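Long-range contact in FAD-binding oxidoreductase (Gulosibacter chungangensis, PDB 7PBG), which uses covalently bound FAD to oxidise 4-alkylphenols such as 4-ethylphenol, dehydrogenating the side chain to give 4-vinylphenol: residues E241-E252 against H317-R328. Residues are numbered along the deposited sequence; the frame is centred on the assembly and turned at random.
Sequences EMLSFAIYFENE and HWIVYGTCYGPR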
loop_
_atom_site.group_PDB
_atom_site.type_symbol
_atom_site.label_atom_id
_atom_site.label_comp_id
_atom_site.label_asym_id
_atom_site.label_seq_id
_atom_site.Cartn_x
_atom_site.Cartn_y
_atom_site.Cartn_z
ATOM N N GLU A 241 -18.978 -19.357 -5.424
ATOM C CA GLU A 241 -18.373 -20.402 -6.271
ATOM C C GLU A 241 -17.031 -19.934 -6.794
ATOM O O GLU A 241 -16.823 -18.717 -6.845
ATOM C CB GLU A 241 -19.317 -20.691 -7.441
ATOM C CG GLU A 241 -19.138 -22.035 -8.042
ATOM C CD GLU A 241 -20.370 -22.608 -8.739
ATOM O OE1 GLU A 241 -21.505 -22.139 -8.542
ATOM O OE2 GLU A 241 -20.167 -23.541 -9.446
ATOM N N MET A 242 -16.189 -20.881 -7.190
ATOM C CA MET A 242 -14.907 -20.602 -7.843
ATOM C C MET A 242 -14.699 -21.668 -8.914
ATOM O O MET A 242 -15.013 -22.857 -8.666
ATOM C CB MET A 242 -13.778 -20.625 -6.821
ATOM C CG MET A 242 -13.957 -19.591 -5.786
ATOM S SD MET A 242 -12.646 -19.453 -4.555
ATOM C CE MET A 242 -13.211 -20.708 -3.411
ATOM N N LEU A 243 -14.210 -21.268 -10.063
ATOM C CA LEU A 243 -13.971 -22.178 -11.208
ATOM C C LEU A 243 -12.661 -21.821 -11.881
ATOM O O LEU A 243 -12.470 -20.599 -12.226
ATOM C CB LEU A 243 -15.144 -22.074 -12.170
ATOM C CG LEU A 243 -15.083 -22.988 -13.381
ATOM C CD1 LEU A 243 -15.303 -24.432 -12.983
ATOM C CD2 LEU A 243 -16.138 -22.571 -14.388
ATOM N N SER A 244 -11.785 -22.799 -11.979
ATOM C CA SER A 244 -10.436 -22.623 -12.547
ATOM C C SER A 244 -10.368 -23.111 -13.977
ATOM O O SER A 244 -11.205 -23.907 -14.446
ATOM C CB SER A 244 -9.385 -23.288 -11.727
ATOM O OG SER A 244 -9.319 -22.727 -10.463
ATOM N N PHE A 245 -9.362 -22.628 -14.684
ATOM C CA PHE A 245 -9.160 -22.987 -16.081
ATOM C C PHE A 245 -7.676 -23.116 -16.392
ATOM O O PHE A 245 -6.793 -22.523 -15.719
ATOM C CB PHE A 245 -9.844 -21.966 -16.959
ATOM C CG PHE A 245 -9.413 -20.549 -16.737
ATOM C CD1 PHE A 245 -8.320 -20.012 -17.394
ATOM C CD2 PHE A 245 -10.142 -19.731 -15.901
ATOM C CE1 PHE A 245 -7.994 -18.681 -17.194
ATOM C CE2 PHE A 245 -9.805 -18.404 -15.699
ATOM C CZ PHE A 245 -8.729 -17.882 -16.364
ATOM N N ALA A 246 -7.435 -23.894 -17.433
ATOM C CA ALA A 246 -6.109 -24.090 -18.041
ATOM C C ALA A 246 -6.280 -23.775 -19.510
ATOM O O ALA A 246 -7.299 -24.207 -20.126
ATOM C CB ALA A 246 -5.597 -25.489 -17.831
ATOM N N ILE A 247 -5.359 -23.036 -20.069
ATOM C CA ILE A 247 -5.379 -22.706 -21.516
ATOM C C ILE A 247 -4.038 -23.110 -22.099
ATOM O O ILE A 247 -3.027 -22.635 -21.602
ATOM C CB ILE A 247 -5.688 -21.226 -21.798
ATOM C CG1 ILE A 247 -6.683 -20.639 -20.782
ATOM C CG2 ILE A 247 -6.192 -21.129 -23.215
ATOM C CD1 ILE A 247 -7.044 -19.231 -21.044
ATOM N N TYR A 248 -4.071 -24.027 -23.041
ATOM C CA TYR A 248 -2.840 -24.623 -23.604
ATOM C C TYR A 248 -2.559 -24.003 -24.962
ATOM O O TYR A 248 -3.447 -23.998 -25.836
ATOM C CB TYR A 248 -3.000 -26.127 -23.737
ATOM C CG TYR A 248 -3.468 -26.764 -22.459
ATOM C CD1 TYR A 248 -2.628 -26.881 -21.371
ATOM C CD2 TYR A 248 -4.741 -27.269 -22.354
ATOM C CE1 TYR A 248 -3.039 -27.480 -20.197
ATOM C CE2 TYR A 248 -5.174 -27.882 -21.193
ATOM C CZ TYR A 248 -4.312 -27.999 -20.119
ATOM O OH TYR A 248 -4.756 -28.616 -18.994
ATOM N N PHE A 249 -1.316 -23.602 -25.176
ATOM C CA PHE A 249 -0.904 -22.994 -26.463
ATOM C C PHE A 249 0.156 -23.903 -27.070
ATOM O O PHE A 249 1.093 -24.343 -26.367
ATOM C CB PHE A 249 -0.435 -21.570 -26.201
ATOM C CG PHE A 249 -1.528 -20.724 -25.611
ATOM C CD1 PHE A 249 -2.447 -20.105 -26.422
ATOM C CD2 PHE A 249 -1.711 -20.673 -24.232
ATOM C CE1 PHE A 249 -3.485 -19.384 -25.882
ATOM C CE2 PHE A 249 -2.726 -19.908 -23.681
ATOM C CZ PHE A 249 -3.626 -19.281 -24.505
ATOM N N GLU A 250 0.003 -24.179 -28.362
ATOM C CA GLU A 250 0.759 -25.245 -29.052
ATOM C C GLU A 250 2.172 -24.761 -29.423
ATOM O O GLU A 250 2.956 -25.592 -29.901
ATOM C CB GLU A 250 -0.065 -25.721 -30.257
ATOM C CG GLU A 250 -0.047 -24.767 -31.413
ATOM C CD GLU A 250 -0.733 -25.279 -32.675
ATOM O OE1 GLU A 250 -1.359 -26.329 -32.600
ATOM O OE2 GLU A 250 -0.674 -24.565 -33.693
ATOM N N ASN A 251 2.427 -23.448 -29.423
ATOM C CA ASN A 251 3.688 -22.932 -29.997
ATOM C C ASN A 251 4.473 -22.167 -28.934
ATOM O O ASN A 251 3.875 -21.315 -28.250
ATOM C CB ASN A 251 3.380 -22.068 -31.223
ATOM C CG ASN A 251 4.547 -21.950 -32.172
ATOM O OD1 ASN A 251 5.696 -21.672 -31.791
ATOM N ND2 ASN A 251 4.258 -22.200 -33.443
ATOM N N GLU A 252 5.783 -22.347 -28.885
ATOM C CA GLU A 252 6.632 -21.488 -28.035
ATOM C C GLU A 252 6.434 -20.030 -28.428
ATOM O O GLU A 252 6.654 -19.146 -27.582
ATOM C CB GLU A 252 8.114 -21.793 -28.181
ATOM C CG GLU A 252 8.536 -22.946 -27.338
ATOM C CD GLU A 252 10.035 -23.068 -27.178
ATOM O OE1 GLU A 252 10.730 -22.057 -27.355
ATOM O OE2 GLU A 252 10.481 -24.190 -26.846
ATOM N N HIS A 317 3.191 -25.692 -25.026
ATOM C CA HIS A 317 4.495 -25.062 -24.742
ATOM C C HIS A 317 4.330 -23.929 -23.717
ATOM O O HIS A 317 5.315 -23.635 -23.006
ATOM C CB HIS A 317 5.090 -24.555 -26.050
ATOM C CG HIS A 317 5.742 -25.645 -26.822
ATOM N ND1 HIS A 317 6.950 -26.195 -26.440
ATOM C CD2 HIS A 317 5.339 -26.352 -27.900
ATOM C CE1 HIS A 317 7.262 -27.173 -27.267
ATOM N NE2 HIS A 317 6.299 -27.293 -28.177
ATOM N N TRP A 318 3.166 -23.262 -23.710
ATOM C CA TRP A 318 2.725 -22.255 -22.723
ATOM C C TRP A 318 1.381 -22.731 -22.196
ATOM O O TRP A 318 0.557 -23.223 -23.006
ATOM C CB TRP A 318 2.630 -20.845 -23.323
ATOM C CG TRP A 318 3.974 -20.332 -23.716
ATOM C CD1 TRP A 318 4.487 -20.238 -24.972
ATOM C CD2 TRP A 318 5.010 -19.887 -22.818
ATOM N NE1 TRP A 318 5.775 -19.771 -24.908
ATOM C CE2 TRP A 318 6.117 -19.531 -23.614
ATOM C CE3 TRP A 318 5.080 -19.725 -21.432
ATOM C CZ2 TRP A 318 7.299 -19.023 -23.056
ATOM C CZ3 TRP A 318 6.242 -19.241 -20.871
ATOM C CH2 TRP A 318 7.325 -18.889 -21.686
ATOM N N ILE A 319 1.201 -22.599 -20.895
ATOM C CA ILE A 319 -0.084 -22.868 -20.242
ATOM C C ILE A 319 -0.441 -21.626 -19.430
ATOM O O ILE A 319 0.386 -21.138 -18.622
ATOM C CB ILE A 319 0.013 -24.123 -19.351
ATOM C CG1 ILE A 319 0.701 -25.305 -20.035
ATOM C CG2 ILE A 319 -1.355 -24.462 -18.819
ATOM C CD1 ILE A 319 2.178 -25.393 -19.818
ATOM N N VAL A 320 -1.655 -21.157 -19.618
ATOM C CA VAL A 320 -2.297 -20.129 -18.759
ATOM C C VAL A 320 -3.160 -20.859 -17.742
ATOM O O VAL A 320 -3.960 -21.666 -18.147
ATOM C CB VAL A 320 -3.102 -19.110 -19.562
ATOM C CG1 VAL A 320 -3.887 -18.165 -18.671
ATOM C CG2 VAL A 320 -2.177 -18.363 -20.524
ATOM N N TYR A 321 -2.962 -20.542 -16.471
ATOM C CA TYR A 321 -3.881 -20.957 -15.403
ATOM C C TYR A 321 -4.508 -19.719 -14.771
ATOM O O TYR A 321 -3.787 -18.773 -14.429
ATOM C CB TYR A 321 -3.135 -21.748 -14.334
ATOM C CG TYR A 321 -2.606 -23.072 -14.812
ATOM C CD1 TYR A 321 -3.451 -24.169 -14.950
ATOM C CD2 TYR A 321 -1.267 -23.241 -15.109
ATOM C CE1 TYR A 321 -2.964 -25.394 -15.364
ATOM C CE2 TYR A 321 -0.787 -24.440 -15.585
ATOM C CZ TYR A 321 -1.624 -25.532 -15.674
ATOM O OH TYR A 321 -1.094 -26.705 -16.110
ATOM N N GLY A 322 -5.816 -19.760 -14.578
ATOM C CA GLY A 322 -6.592 -18.731 -13.896
ATOM C C GLY A 322 -7.793 -19.308 -13.156
ATOM O O GLY A 322 -8.088 -20.509 -13.274
ATOM N N THR A 323 -8.498 -18.421 -12.472
ATOM C CA THR A 323 -9.708 -18.745 -11.686
ATOM C C THR A 323 -10.673 -17.563 -11.701
ATOM O O THR A 323 -10.268 -16.393 -11.702
ATOM C CB THR A 323 -9.331 -19.183 -10.268
ATOM O OG1 THR A 323 -8.390 -20.245 -10.329
ATOM C CG2 THR A 323 -10.554 -19.572 -9.458
ATOM N N CYS A 324 -11.951 -17.881 -11.815
ATOM C CA CYS A 324 -13.074 -16.942 -11.708
ATOM C C CYS A 324 -13.796 -17.206 -10.383
ATOM O O CYS A 324 -13.864 -18.387 -9.875
ATOM C CB CYS A 324 -13.997 -17.121 -12.900
ATOM S SG CYS A 324 -13.267 -16.420 -14.403
ATOM N N TYR A 325 -14.273 -16.125 -9.803
ATOM C CA TYR A 325 -14.845 -16.086 -8.429
ATOM C C TYR A 325 -16.201 -15.413 -8.472
ATOM O O TYR A 325 -16.301 -14.314 -9.049
ATOM C CB TYR A 325 -13.953 -15.291 -7.475
ATOM C CG TYR A 325 -12.517 -15.743 -7.466
ATOM C CD1 TYR A 325 -12.041 -16.583 -6.476
ATOM C CD2 TYR A 325 -11.645 -15.397 -8.483
ATOM C CE1 TYR A 325 -10.724 -17.016 -6.446
ATOM C CE2 TYR A 325 -10.343 -15.859 -8.487
ATOM C CZ TYR A 325 -9.856 -16.644 -7.445
ATOM O OH TYR A 325 -8.549 -17.097 -7.473
ATOM N N GLY A 326 -17.189 -15.997 -7.806
ATOM C CA GLY A 326 -18.454 -15.290 -7.548
ATOM C C GLY A 326 -19.623 -16.233 -7.697
ATOM O O GLY A 326 -19.435 -17.435 -7.770
ATOM N N PRO A 327 -20.834 -15.670 -7.816
ATOM C CA PRO A 327 -21.979 -16.483 -8.170
ATOM C C PRO A 327 -21.786 -17.015 -9.588
ATOM O O PRO A 327 -21.119 -16.373 -10.417
ATOM C CB PRO A 327 -23.156 -15.512 -8.098
ATOM C CG PRO A 327 -22.559 -14.153 -8.286
ATOM C CD PRO A 327 -21.097 -14.224 -7.855
ATOM N N ARG A 328 -22.428 -18.135 -9.882
ATOM C CA ARG A 328 -22.278 -18.805 -11.190
ATOM C C ARG A 328 -22.657 -17.878 -12.351
ATOM O O ARG A 328 -22.003 -17.984 -13.411
ATOM C CB ARG A 328 -23.052 -20.115 -11.236
ATOM C CG ARG A 328 -22.598 -21.052 -12.341
ATOM C CD ARG A 328 -21.140 -21.460 -12.276
ATOM N NE ARG A 328 -20.747 -22.258 -13.430
ATOM C CZ ARG A 328 -20.090 -23.432 -13.408
ATOM N NH1 ARG A 328 -19.649 -23.966 -12.269
ATOM N NH2 ARG A 328 -19.825 -24.025 -14.568
HETATM O O HOH W 1 -23.374 -19.818 -7.624
HETATM O O HOH W 2 -3.012 -28.728 -16.930
HETATM O O HOH W 3 8.965 -24.907 -24.987
#
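Strands 241-249 and 318-326 are antiparallel neighbours (161° between axes) in the large antiparallel sheet of this flavoprotein oxidase, and Phe245 against Gly322 is their central hydrogen-bonded pair. Phe245 N donates to Gly322 O at 2.8 Å, while the ring lies flat over the glycine: Gly322 CA sits 3.7 Å from the ring centroid, 23° off the normal, a CH-pi contact. With chi1 at 56°, CG stands between backbone N and carbonyl carbon, which turns the ring across the partner strand; a CB on Gly322 would collide with Phe245 CZ. A leucine in place of Phe245 has no ring face to offer Gly322 CA and would probably leave the glycine backbone less closely packed. On the other face, Ser244 OG and Thr323 OG1 are hydrogen-bonded at 2.7 Å, and Met242 SD approaches Tyr325 CD1 obliquely at 3.5 Å, a Met-aromatic contact. At one end, Arg328 NH1 meets Glu241 OE2 at 2.9 Å from above the carboxylate plane in a salt bridge; Glu354 and Asp332 engage the same guanidinium. At the other, a classic beta bulge sets His317 and Trp318 opposite Phe249, and Trp318 NE1 donates to Glu252 O at 2.9 Å. Helices 255-266 and 328-342 pack on the Phe249 side, mainly apolar in its middle. The buried hydroxyls of Ser244 and Thr323 thus satisfy each other and also bond His372 and Asn375, respectively.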